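Local coordinates for protein indole-3-acetic acid-amido synthetase GH3.15 (Arabidopsis thaliana, PDB 6E1Q) that conjugates glutamine, and possibly cysteine, to the auxin precursor indole-3-butyric acid in an ATP-dependent ligase reaction, and also accepts the herbicide 2,4-DB, at residues 232-237 and 276-281; 204-209 and 272-277; 238-241 and 245-248; 140-145 and 289-294. One frame throughout, in Å; residues are numbered along the deposited sequence.

Interaction 1: 232-237 and 276-281; sequences DHWPEL and QECSKT
W234 carries its CG between its own backbone N and carbonyl carbon (chi1 69°), which swings the indole off helix 220-243 toward C278; CB of C278 already faces the ring from the backbone, and chi1 -68° sets SG back obliquely beside it. The methylene does the close touching: CB of C278 stands 3.3 Å from CD2 of W234 and 3.5 Å from the centroid of the five-membered ring, a CH-pi contact over one face. SG is further off, 4.4 Å from that same centroid. At the far end of the indole, CB of S279 reaches CH2 of W234 at 3.9 Å, while the serine hydroxyl turns back to the carbonyl of E275. CG of P235 lies over the opposite face, so the ring is sandwiched. The carbonyl O of C278 is taken by the indole NE1 of W283. An alanine in place of W234 would probably leave C278 CB without its aromatic partner and open a gap between the two helices. Helices 220-243 and 268-278 are thus joined through a ring laid flat against a cysteine, a helix-helix packing contact with a Cys sulfur-aromatic component.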
loop_
_atom_site.group_PDB
_atom_site.type_symbol
_atom_site.label_atom_id
_atom_site.label_comp_id
_atom_site.label_asym_id
_atom_site.label_seq_id
_atom_site.Cartn_x
_atom_site.Cartn_y
_atom_site.Cartn_z
ATOM N N ASP A 232 21.462 7.027 -9.352
ATOM C CA ASP A 232 22.550 6.231 -9.903
ATOM C C ASP A 232 22.681 6.368 -11.411
ATOM O O ASP A 232 23.781 6.178 -11.942
ATOM C CB ASP A 232 22.351 4.758 -9.568
ATOM C CG ASP A 232 22.633 4.449 -8.108
ATOM O OD1 ASP A 232 23.300 5.267 -7.434
ATOM O OD2 ASP A 232 22.163 3.390 -7.643
ATOM N N HIS A 233 21.591 6.676 -12.123
ATOM C CA HIS A 233 21.577 6.500 -13.573
ATOM C C HIS A 233 21.143 7.719 -14.366
ATOM O O HIS A 233 21.067 7.633 -15.599
ATOM C CB HIS A 233 20.683 5.307 -13.948
ATOM C CG HIS A 233 21.110 4.028 -13.292
ATOM N ND1 HIS A 233 22.304 3.402 -13.594
ATOM C CD2 HIS A 233 20.524 3.275 -12.330
ATOM C CE1 HIS A 233 22.428 2.313 -12.858
ATOM N NE2 HIS A 233 21.362 2.212 -12.081
ATOM N N TRP A 234 20.869 8.845 -13.715
ATOM C CA TRP A 234 20.403 10.007 -14.460
ATOM C C TRP A 234 21.335 10.436 -15.598
ATOM O O TRP A 234 20.810 10.813 -16.658
ATOM C CB TRP A 234 20.108 11.169 -13.502
ATOM C CG TRP A 234 21.269 11.821 -12.804
ATOM C CD1 TRP A 234 21.684 11.592 -11.516
ATOM C CD2 TRP A 234 22.134 12.853 -13.325
ATOM N NE1 TRP A 234 22.766 12.389 -11.216
ATOM C CE2 TRP A 234 23.058 13.178 -12.303
ATOM C CE3 TRP A 234 22.213 13.530 -14.556
ATOM C CZ2 TRP A 234 24.045 14.146 -12.468
ATOM C CZ3 TRP A 234 23.208 14.491 -14.728
ATOM C CH2 TRP A 234 24.112 14.791 -13.685
ATOM N N PRO A 235 22.674 10.357 -15.498
ATOM C CA PRO A 235 23.479 10.840 -16.643
ATOM C C PRO A 235 23.296 9.988 -17.872
ATOM O O PRO A 235 23.236 10.526 -18.990
ATOM C CB PRO A 235 24.929 10.801 -16.125
ATOM C CG PRO A 235 24.772 10.803 -14.621
ATOM C CD PRO A 235 23.541 9.990 -14.362
ATOM N N GLU A 236 23.190 8.671 -17.698
ATOM C CA GLU A 236 22.959 7.812 -18.852
ATOM C C GLU A 236 21.568 8.031 -19.435
ATOM O O GLU A 236 21.405 8.084 -20.661
ATOM C CB GLU A 236 23.147 6.352 -18.466
ATOM C CG GLU A 236 22.996 5.419 -19.633
ATOM C CD GLU A 236 23.211 3.969 -19.254
ATOM O OE1 GLU A 236 23.119 3.115 -20.156
ATOM O OE2 GLU A 236 23.468 3.681 -18.061
ATOM N N LEU A 237 20.547 8.152 -18.577
ATOM C CA LEU A 237 19.210 8.483 -19.072
ATOM C C LEU A 237 19.232 9.753 -19.915
ATOM O O LEU A 237 18.614 9.817 -20.986
ATOM C CB LEU A 237 18.238 8.650 -17.902
ATOM C CG LEU A 237 17.892 7.337 -17.206
ATOM C CD1 LEU A 237 17.397 7.648 -15.792
ATOM C CD2 LEU A 237 16.822 6.589 -18.015
ATOM N N GLN A 276 20.551 19.762 -15.597
ATOM C CA GLN A 276 20.660 20.909 -14.696
ATOM C C GLN A 276 20.003 20.627 -13.353
ATOM O O GLN A 276 20.508 21.051 -12.306
ATOM C CB GLN A 276 20.025 22.147 -15.319
ATOM C CG GLN A 276 20.997 23.173 -15.840
ATOM C CD GLN A 276 20.365 24.059 -16.898
ATOM O OE1 GLN A 276 19.276 24.602 -16.694
ATOM N NE2 GLN A 276 21.041 24.204 -18.038
ATOM N N GLU A 277 18.857 19.938 -13.364
ATOM C CA GLU A 277 18.177 19.614 -12.111
ATOM C C GLU A 277 18.879 18.497 -11.364
ATOM O O GLU A 277 18.975 18.535 -10.134
ATOM C CB GLU A 277 16.723 19.212 -12.373
ATOM C CG GLU A 277 15.888 20.294 -12.996
ATOM C CD GLU A 277 15.931 21.593 -12.207
ATOM O OE1 GLU A 277 15.709 22.653 -12.826
ATOM O OE2 GLU A 277 16.170 21.554 -10.973
ATOM N N CYS A 278 19.326 17.462 -12.077
ATOM C CA CYS A 278 19.902 16.314 -11.385
ATOM C C CYS A 278 21.308 16.588 -10.861
ATOM O O CYS A 278 21.737 15.938 -9.902
ATOM C CB CYS A 278 19.928 15.094 -12.304
ATOM S SG CYS A 278 18.329 14.398 -12.739
ATOM N N SER A 279 22.026 17.538 -11.448
ATOM C CA SER A 279 23.399 17.789 -11.030
ATOM C C SER A 279 23.505 18.649 -9.776
ATOM O O SER A 279 24.613 18.812 -9.258
ATOM C CB SER A 279 24.180 18.435 -12.175
ATOM O OG SER A 279 23.615 19.682 -12.506
ATOM N N LYS A 280 22.396 19.181 -9.261
ATOM C CA LYS A 280 22.444 19.941 -8.017
ATOM C C LYS A 280 22.770 19.031 -6.829
ATOM O O LYS A 280 22.391 17.854 -6.792
ATOM C CB LYS A 280 21.117 20.684 -7.803
ATOM C CG LYS A 280 20.732 21.552 -9.012
ATOM C CD LYS A 280 19.708 22.640 -8.701
ATOM C CE LYS A 280 19.240 23.325 -9.991
ATOM N NZ LYS A 280 17.825 23.798 -9.924
ATOM N N THR A 281 23.492 19.595 -5.854
ATOM C CA THR A 281 23.953 18.828 -4.690
ATOM C C THR A 281 22.793 18.259 -3.887
ATOM O O THR A 281 22.765 17.065 -3.571
ATOM C CB THR A 281 24.805 19.703 -3.769
ATOM O OG1 THR A 281 25.629 20.568 -4.558
ATOM C CG2 THR A 281 25.655 18.829 -2.877
#

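Interaction 2: 204-209 and 272-277; sequences CGLLER and SLIEQE
L206, on the last turn of helix 194-207, and R209 just beyond it meet I274 of helix 268-278 in a helix-helix contact within the GH3 N-terminal domain. I274 does most of the work from its side: CG1 points anti to the carbonyl carbon (chi1 -61°) and the chain runs on extended, so CD1 reaches across to CB of L206 at 3.9 Å. CG2, the other branch, comes within 4.2 Å of CD2 of L206. R209 and I274 run antiparallel, side by side, with CD of the arginine 4.0 Å from CG1 of the isoleucine, and CG1 also lies over one face of the guanidinium. L273 adds a looser touch, its CB 4.1 Å from NH1 of R209, which passes it nearly perpendicularly.

The arginine bends at chi3 (-72°), and its polar end is spent elsewhere: NE bonds to the carbonyl O of L290 and NH2 to that of R289, at the end of helix 286-290, where the helix dipole would probably favour a positive charge. Beyond the pair, I274 also packs on C238 and I241 of helix 220-243 and on L290. A glycine at I274 would probably take from L206 one of its apolar neighbours, leave CD of R209 without its packing partner and open a gap toward C238 and I241. This is apolar helix packing edged by an arginine: its CD completes the apolar layer while its guanidinium ties the chain beyond helix 194-207 to the carbonyl end of helix 286-290.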
loop_
_atom_site.group_PDB
_atom_site.type_symbol
_atom_site.label_atom_id
_atom_site.label_comp_id
_atom_site.label_asym_id
_atom_site.label_seq_id
_atom_site.Cartn_x
_atom_site.Cartn_y
_atom_site.Cartn_z
ATOM N N CYS A 204 10.966 7.050 -20.273
ATOM C CA CYS A 204 9.688 7.539 -20.795
ATOM C C CYS A 204 9.115 8.677 -19.949
ATOM O O CYS A 204 8.607 9.677 -20.490
ATOM C CB CYS A 204 8.687 6.393 -20.896
ATOM S SG CYS A 204 9.158 5.247 -22.234
ATOM N N GLY A 205 9.159 8.538 -18.625
ATOM C CA GLY A 205 8.616 9.587 -17.781
ATOM C C GLY A 205 9.368 10.894 -17.934
ATOM O O GLY A 205 8.770 11.974 -17.911
ATOM N N LEU A 206 10.695 10.818 -18.071
ATOM C CA LEU A 206 11.482 12.040 -18.250
ATOM C C LEU A 206 11.232 12.656 -19.621
ATOM O O LEU A 206 11.139 13.880 -19.747
ATOM C CB LEU A 206 12.977 11.758 -18.072
ATOM C CG LEU A 206 13.446 11.357 -16.672
ATOM C CD1 LEU A 206 14.866 10.819 -16.774
ATOM C CD2 LEU A 206 13.389 12.568 -15.741
ATOM N N LEU A 207 11.155 11.829 -20.664
ATOM C CA LEU A 207 10.861 12.359 -21.994
ATOM C C LEU A 207 9.520 13.079 -22.020
ATOM O O LEU A 207 9.371 14.088 -22.718
ATOM C CB LEU A 207 10.874 11.235 -23.028
ATOM C CG LEU A 207 12.241 10.732 -23.536
ATOM C CD1 LEU A 207 12.085 9.347 -24.132
ATOM C CD2 LEU A 207 12.822 11.675 -24.595
ATOM N N GLU A 208 8.546 12.601 -21.242
ATOM C CA GLU A 208 7.205 13.168 -21.231
ATOM C C GLU A 208 6.991 14.167 -20.099
ATOM O O GLU A 208 5.840 14.490 -19.788
ATOM C CB GLU A 208 6.168 12.046 -21.132
ATOM C CG GLU A 208 6.077 11.219 -22.386
ATOM C CD GLU A 208 5.627 12.055 -23.577
ATOM O OE1 GLU A 208 4.424 12.396 -23.621
ATOM O OE2 GLU A 208 6.470 12.371 -24.450
ATOM N N ARG A 209 8.066 14.686 -19.496
ATOM C CA ARG A 209 7.909 15.449 -18.254
ATOM C C ARG A 209 6.996 16.665 -18.427
ATOM O O ARG A 209 6.346 17.108 -17.466
ATOM C CB ARG A 209 9.286 15.872 -17.722
ATOM C CG ARG A 209 10.027 16.866 -18.615
ATOM C CD ARG A 209 11.449 17.066 -18.148
ATOM N NE ARG A 209 11.568 17.829 -16.896
ATOM C CZ ARG A 209 11.965 19.100 -16.826
ATOM N NH1 ARG A 209 12.279 19.765 -17.930
ATOM N NH2 ARG A 209 12.065 19.704 -15.654
ATOM N N SER A 272 19.711 18.658 -21.384
ATOM C CA SER A 272 20.425 19.648 -20.580
ATOM C C SER A 272 19.555 20.162 -19.439
ATOM O O SER A 272 20.052 20.385 -18.332
ATOM C CB SER A 272 20.885 20.816 -21.468
ATOM O OG SER A 272 22.009 20.448 -22.236
ATOM N N LEU A 273 18.256 20.354 -19.696
ATOM C CA LEU A 273 17.333 20.786 -18.650
ATOM C C LEU A 273 17.295 19.790 -17.502
ATOM O O LEU A 273 17.311 20.172 -16.328
ATOM C CB LEU A 273 15.928 20.976 -19.230
ATOM C CG LEU A 273 15.781 22.139 -20.221
ATOM C CD1 LEU A 273 14.369 22.215 -20.821
ATOM C CD2 LEU A 273 16.151 23.438 -19.524
ATOM N N ILE A 274 17.235 18.503 -17.826
ATOM C CA ILE A 274 17.152 17.478 -16.799
ATOM C C ILE A 274 18.480 17.353 -16.076
ATOM O O ILE A 274 18.520 17.187 -14.849
ATOM C CB ILE A 274 16.711 16.145 -17.426
ATOM C CG1 ILE A 274 15.327 16.306 -18.050
ATOM C CG2 ILE A 274 16.667 15.050 -16.377
ATOM C CD1 ILE A 274 14.840 15.064 -18.725
ATOM N N GLU A 275 19.586 17.420 -16.826
ATOM C CA GLU A 275 20.912 17.412 -16.213
ATOM C C GLU A 275 21.075 18.581 -15.244
ATOM O O GLU A 275 21.659 18.421 -14.168
ATOM C CB GLU A 275 21.997 17.442 -17.308
ATOM C CG GLU A 275 22.244 16.085 -18.017
ATOM C CD GLU A 275 22.820 16.213 -19.437
ATOM O OE1 GLU A 275 22.996 17.343 -19.928
ATOM O OE2 GLU A 275 23.092 15.171 -20.078
ATOM N N GLN A 276 20.551 19.762 -15.597
ATOM C CA GLN A 276 20.660 20.909 -14.696
ATOM C C GLN A 276 20.003 20.627 -13.353
ATOM O O GLN A 276 20.508 21.051 -12.306
ATOM C CB GLN A 276 20.025 22.147 -15.319
ATOM C CG GLN A 276 20.997 23.173 -15.840
ATOM C CD GLN A 276 20.365 24.059 -16.898
ATOM O OE1 GLN A 276 19.276 24.602 -16.694
ATOM N NE2 GLN A 276 21.041 24.204 -18.038
ATOM N N GLU A 277 18.857 19.938 -13.364
ATOM C CA GLU A 277 18.177 19.614 -12.111
ATOM C C GLU A 277 18.879 18.497 -11.364
ATOM O O GLU A 277 18.975 18.535 -10.134
ATOM C CB GLU A 277 16.723 19.212 -12.373
ATOM C CG GLU A 277 15.888 20.294 -12.996
ATOM C CD GLU A 277 15.931 21.593 -12.207
ATOM O OE1 GLU A 277 15.709 22.653 -12.826
ATOM O OE2 GLU A 277 16.170 21.554 -10.973
#

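Interaction 3: 238-241 and 245-248; sequences CSNI and RLSD
N240 and S247 are joined through the asparagine amide, which uses both its ends on the loop that follows helix 220-243. OD1 of N240 accepts the backbone N of S247 at 3.0 Å, though the donor stands 41° above the carbonyl plane and so misses the lone pairs. ND2 of N240 gives a hydrogen to OG of S247 at 2.9 Å, and here the partner lies nearly in the amide plane; the N-H...O angle is 153°. Two bonds to one residue fix the rotation of the amide. CG of N240 sits beside the backbone N (chi1 -78°), a setting from which the amide reaches the loop although its CB does not aim there.

Two of these polar atoms have further partners. OD1 of N240 is also bonded to the hydroxyl of Y199 from helix 194-207, and OG of S247 has its strongest partner in the carboxylate of E236, one helical turn before N240. On the backbone, N of R245 donates to the carbonyl O of N240 at 3.3 Å, and OG1 of T243 is a further, weak partner of both atoms. The carbonyl O of R245 packs against N240: it lies 3.4 Å from CA in a CA-H...O contact, and its approach to ND2 is too poorly angled to count as a bond. L246 brings CD1 to 3.8 Å from OD1 of N240. The bond from N of R245 back to O of N240, five residues earlier, has the 6→1 spacing found in Schellman motifs, and the whole is a helix C-terminus whose departing loop is folded back and stitched to the last turns by a buried asparagine.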
loop_
_atom_site.group_PDB
_atom_site.type_symbol
_atom_site.label_atom_id
_atom_site.label_comp_id
_atom_site.label_asym_id
_atom_site.label_seq_id
_atom_site.Cartn_x
_atom_site.Cartn_y
_atom_site.Cartn_z
ATOM N N CYS A 238 19.915 10.789 -19.421
ATOM C CA CYS A 238 19.953 12.053 -20.141
ATOM C C CYS A 238 20.721 11.910 -21.446
ATOM O O CYS A 238 20.350 12.505 -22.464
ATOM C CB CYS A 238 20.571 13.128 -19.258
ATOM S SG CYS A 238 19.481 13.583 -17.896
ATOM N N SER A 239 21.783 11.106 -21.430
ATOM C CA SER A 239 22.545 10.863 -22.641
ATOM C C SER A 239 21.664 10.223 -23.717
ATOM O O SER A 239 21.713 10.619 -24.890
ATOM C CB SER A 239 23.766 10.001 -22.296
ATOM O OG SER A 239 24.202 9.290 -23.426
ATOM N N ASN A 240 20.820 9.261 -23.327
ATOM C CA ASN A 240 19.868 8.671 -24.269
ATOM C C ASN A 240 18.940 9.728 -24.847
ATOM O O ASN A 240 18.618 9.698 -26.041
ATOM C CB ASN A 240 19.024 7.590 -23.590
ATOM C CG ASN A 240 19.762 6.269 -23.415
ATOM O OD1 ASN A 240 19.125 5.255 -23.129
ATOM N ND2 ASN A 240 21.099 6.270 -23.564
ATOM N N ILE A 241 18.474 10.653 -24.006
ATOM C CA ILE A 241 17.605 11.727 -24.475
ATOM C C ILE A 241 18.350 12.631 -25.453
ATOM O O ILE A 241 17.796 13.050 -26.478
ATOM C CB ILE A 241 17.043 12.518 -23.276
ATOM C CG1 ILE A 241 16.081 11.652 -22.453
ATOM C CG2 ILE A 241 16.328 13.812 -23.749
ATOM C CD1 ILE A 241 15.565 12.340 -21.170
ATOM N N ARG A 245 18.897 7.806 -28.681
ATOM C CA ARG A 245 19.359 6.440 -28.888
ATOM C C ARG A 245 19.284 5.686 -27.571
ATOM O O ARG A 245 19.878 6.116 -26.577
ATOM C CB ARG A 245 20.798 6.435 -29.406
ATOM C CG ARG A 245 21.289 5.087 -29.809
ATOM C CD ARG A 245 22.806 5.066 -29.917
ATOM N NE ARG A 245 23.233 3.720 -30.249
ATOM C CZ ARG A 245 23.604 3.337 -31.462
ATOM N NH1 ARG A 245 23.645 4.214 -32.457
ATOM N NH2 ARG A 245 23.957 2.078 -31.669
ATOM N N LEU A 246 18.560 4.571 -27.563
ATOM C CA LEU A 246 18.416 3.768 -26.350
ATOM C C LEU A 246 19.711 3.011 -26.067
ATOM O O LEU A 246 20.294 2.416 -26.976
ATOM C CB LEU A 246 17.262 2.789 -26.526
ATOM C CG LEU A 246 16.890 1.912 -25.330
ATOM C CD1 LEU A 246 16.397 2.811 -24.220
ATOM C CD2 LEU A 246 15.819 0.898 -25.731
ATOM N N SER A 247 20.174 3.033 -24.810
ATOM C CA SER A 247 21.397 2.302 -24.465
ATOM C C SER A 247 21.270 0.837 -24.875
ATOM O O SER A 247 20.214 0.216 -24.710
ATOM C CB SER A 247 21.697 2.401 -22.962
ATOM O OG SER A 247 21.987 3.733 -22.552
ATOM N N ASP A 248 22.352 0.279 -25.422
ATOM C CA ASP A 248 22.224 -1.022 -26.069
ATOM C C ASP A 248 22.182 -2.196 -25.090
ATOM O O ASP A 248 21.935 -3.321 -25.531
ATOM C CB ASP A 248 23.342 -1.227 -27.105
ATOM C CG ASP A 248 24.738 -1.239 -26.496
ATOM O OD1 ASP A 248 24.888 -0.908 -25.304
ATOM O OD2 ASP A 248 25.693 -1.590 -27.233
#

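Interaction 4: 140-145 and 289-294; sequences KSLIFY and RLWPKA. With CFA ((2,4-dichlorophenoxy)acetic acid), chain C.
L142 drives a methyl against the indole of W291, and this is the tight half of the contact: CD2 of L142 stands 3.6 Å from CE2 of W291, near the rim of the ring system. With CG anti to the backbone N, chi1 177° sends the L142 chain out so that CD2 lies on the indole. F144 is looser. Its ring points an edge at the face of the six-membered ring of W291, an offset edge-to-face pair with planes at 64° and centroids 6.0 Å apart; the nearest atoms, CZ of F144 and CH2 of W291, are 4.0 Å apart. CB of L290 lies on the side of the indole away from L142, toward the rim, and NE1 of W291 is bonded to the carbonyl O of G205, which satisfies the buried N-H and helps hold the ring's rotation. All three side chains that touch are buried.

Solvent begins just past the tryptophan. A type I turn from W291 to A294, closed by the N of A294 on the O of W291 at 3.0 Å, carries the exposed P292 and K293 away from the strand. Toward the ligand, CD1 of I143 comes to 3.4 Å from O1 of (2,4-dichlorophenoxy)acetic acid, and CD1 of Y145 to 3.5 Å from its CL4. Strand 140-143, parallel to its neighbours 181-183 and 212-217, and the two residues after it thus turn L142 and F144 to W291, and S141, I143 and Y145 to the ligand pocket, in the N-terminal domain of an adenylating enzyme of the ANL clan.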
loop_
_atom_site.group_PDB
_atom_site.type_symbol
_atom_site.label_atom_id
_atom_site.label_comp_id
_atom_site.label_asym_id
_atom_site.label_seq_id
_atom_site.Cartn_x
_atom_site.Cartn_y
_atom_site.Cartn_z
ATOM N N LYS A 140 -0.945 13.970 -17.946
ATOM C CA LYS A 140 -0.965 12.530 -17.711
ATOM C C LYS A 140 -0.499 12.170 -16.295
ATOM O O LYS A 140 0.200 12.931 -15.619
ATOM C CB LYS A 140 -0.088 11.793 -18.724
ATOM C CG LYS A 140 -0.727 11.603 -20.087
ATOM C CD LYS A 140 0.336 11.658 -21.156
ATOM C CE LYS A 140 -0.144 11.059 -22.461
ATOM N NZ LYS A 140 1.031 10.573 -23.230
ATOM N N SER A 141 -0.897 10.975 -15.865
ATOM C CA SER A 141 -0.462 10.384 -14.604
ATOM C C SER A 141 0.694 9.441 -14.903
ATOM O O SER A 141 0.516 8.424 -15.579
ATOM C CB SER A 141 -1.609 9.639 -13.917
ATOM O OG SER A 141 -2.607 10.533 -13.470
ATOM N N LEU A 142 1.876 9.783 -14.413
ATOM C CA LEU A 142 3.041 8.914 -14.530
ATOM C C LEU A 142 3.022 7.950 -13.354
ATOM O O LEU A 142 3.129 8.375 -12.199
ATOM C CB LEU A 142 4.323 9.740 -14.548
ATOM C CG LEU A 142 5.663 9.007 -14.596
ATOM C CD1 LEU A 142 5.786 8.166 -15.883
ATOM C CD2 LEU A 142 6.786 10.034 -14.505
ATOM N N ILE A 143 2.858 6.661 -13.641
ATOM C CA ILE A 143 2.627 5.650 -12.619
ATOM C C ILE A 143 3.838 4.739 -12.596
ATOM O O ILE A 143 4.162 4.094 -13.598
ATOM C CB ILE A 143 1.327 4.868 -12.878
ATOM C CG1 ILE A 143 0.111 5.751 -12.573
ATOM C CG2 ILE A 143 1.261 3.624 -12.019
ATOM C CD1 ILE A 143 -1.169 5.240 -13.181
ATOM N N PHE A 144 4.516 4.703 -11.457
ATOM C CA PHE A 144 5.694 3.871 -11.286
ATOM C C PHE A 144 5.215 2.516 -10.795
ATOM O O PHE A 144 4.870 2.343 -9.630
ATOM C CB PHE A 144 6.682 4.523 -10.328
ATOM C CG PHE A 144 7.202 5.841 -10.826
ATOM C CD1 PHE A 144 7.999 5.895 -11.951
ATOM C CD2 PHE A 144 6.872 7.017 -10.187
ATOM C CE1 PHE A 144 8.482 7.097 -12.423
ATOM C CE2 PHE A 144 7.348 8.227 -10.651
ATOM C CZ PHE A 144 8.163 8.260 -11.778
ATOM N N TYR A 145 5.197 1.553 -11.697
ATOM C CA TYR A 145 4.682 0.235 -11.382
ATOM C C TYR A 145 5.200 -0.691 -12.451
ATOM O O TYR A 145 5.074 -0.378 -13.637
ATOM C CB TYR A 145 3.148 0.202 -11.388
ATOM C CG TYR A 145 2.616 -1.149 -10.945
ATOM C CD1 TYR A 145 2.489 -1.443 -9.598
ATOM C CD2 TYR A 145 2.277 -2.138 -11.869
ATOM C CE1 TYR A 145 2.017 -2.661 -9.174
ATOM C CE2 TYR A 145 1.810 -3.384 -11.445
ATOM C CZ TYR A 145 1.689 -3.633 -10.091
ATOM O OH TYR A 145 1.231 -4.840 -9.609
ATOM N N ARG A 289 11.006 19.240 -9.349
ATOM C CA ARG A 289 11.905 19.823 -10.337
ATOM C C ARG A 289 11.950 18.981 -11.606
ATOM O O ARG A 289 12.042 19.525 -12.708
ATOM C CB ARG A 289 13.299 20.013 -9.734
ATOM C CG ARG A 289 13.254 21.009 -8.595
ATOM C CD ARG A 289 14.609 21.440 -8.124
ATOM N NE ARG A 289 15.234 20.462 -7.242
ATOM C CZ ARG A 289 16.279 19.714 -7.588
ATOM N NH1 ARG A 289 16.802 19.823 -8.809
ATOM N NH2 ARG A 289 16.803 18.861 -6.713
ATOM N N LEU A 290 11.854 17.655 -11.473
ATOM C CA LEU A 290 11.839 16.796 -12.650
ATOM C C LEU A 290 10.481 16.814 -13.349
ATOM O O LEU A 290 10.413 16.755 -14.585
ATOM C CB LEU A 290 12.214 15.372 -12.254
ATOM C CG LEU A 290 13.685 15.188 -11.863
ATOM C CD1 LEU A 290 13.983 13.732 -11.603
ATOM C CD2 LEU A 290 14.606 15.709 -12.966
ATOM N N TRP A 291 9.388 16.911 -12.585
ATOM C CA TRP A 291 8.041 16.960 -13.142
ATOM C C TRP A 291 7.365 18.240 -12.650
ATOM O O TRP A 291 6.484 18.205 -11.778
ATOM C CB TRP A 291 7.288 15.672 -12.803
ATOM C CG TRP A 291 7.903 14.511 -13.545
ATOM C CD1 TRP A 291 7.752 14.228 -14.884
ATOM C CD2 TRP A 291 8.814 13.527 -13.031
ATOM N NE1 TRP A 291 8.497 13.130 -15.221
ATOM C CE2 TRP A 291 9.161 12.679 -14.108
ATOM C CE3 TRP A 291 9.372 13.277 -11.769
ATOM C CZ2 TRP A 291 10.032 11.588 -13.957
ATOM C CZ3 TRP A 291 10.238 12.198 -11.621
ATOM C CH2 TRP A 291 10.566 11.368 -12.709
ATOM N N PRO A 292 7.753 19.396 -13.205
ATOM C CA PRO A 292 7.282 20.688 -12.672
ATOM C C PRO A 292 5.820 20.988 -12.955
ATOM O O PRO A 292 5.265 21.909 -12.337
ATOM C CB PRO A 292 8.202 21.703 -13.361
ATOM C CG PRO A 292 8.559 21.039 -14.656
ATOM C CD PRO A 292 8.717 19.573 -14.308
ATOM N N LYS A 293 5.169 20.245 -13.844
ATOM C CA LYS A 293 3.734 20.395 -14.033
ATOM C C LYS A 293 2.914 19.383 -13.239
ATOM O O LYS A 293 1.680 19.398 -13.332
ATOM C CB LYS A 293 3.396 20.313 -15.519
ATOM C CG LYS A 293 3.947 21.504 -16.289
ATOM C CD LYS A 293 3.855 21.302 -17.789
ATOM C CE LYS A 293 3.960 22.622 -18.539
ATOM N NZ LYS A 293 3.132 22.569 -19.773
ATOM N N ALA A 294 3.548 18.518 -12.449
ATOM C CA ALA A 294 2.769 17.588 -11.642
ATOM C C ALA A 294 2.012 18.354 -10.566
ATOM O O ALA A 294 2.505 19.345 -10.018
ATOM C CB ALA A 294 3.660 16.513 -11.000
HETATM C C1 CFA C . -2.548 7.210 -9.843
HETATM C C2 CFA C . -3.649 6.488 -9.070
HETATM C "C1'" CFA C . -2.307 4.752 -8.132
HETATM C "C2'" CFA C . -1.734 4.112 -7.041
HETATM C "C3'" CFA C . -0.923 3.023 -7.243
HETATM C "C4'" CFA C . -0.685 2.577 -8.518
HETATM C "C5'" CFA C . -1.247 3.192 -9.610
HETATM CL CL3 CFA C . -2.000 4.645 -5.359
HETATM C "C6'" CFA C . -2.063 4.279 -9.411
HETATM O O1 CFA C . -2.693 7.449 -11.070
HETATM O O2 CFA C . -1.492 7.538 -9.255
HETATM O "O1'" CFA C . -3.132 5.863 -7.928
HETATM CL CL4 CFA C . 0.366 1.178 -8.740
#

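From the N terminus, 140-145 comes first and waits for 289-294, so interaction 4 closes the longest loop and the other three contacts all lie within it. Next comes 204-209, which opens interaction 2; before it closes, 232-237 opens interaction 1. These two overlap along the chain and finish on one stretch, sharing Q276 and E277 of helix 268-278. Interaction 3 is short and local, held within both of those loops at the end of helix 220-243. Together they tie helices 194-207, 220-243 and 268-278 to one another and, through the salt bridge of E277 with R289, to helix 286-290, whose following turn packs on the strand of the ligand pocket.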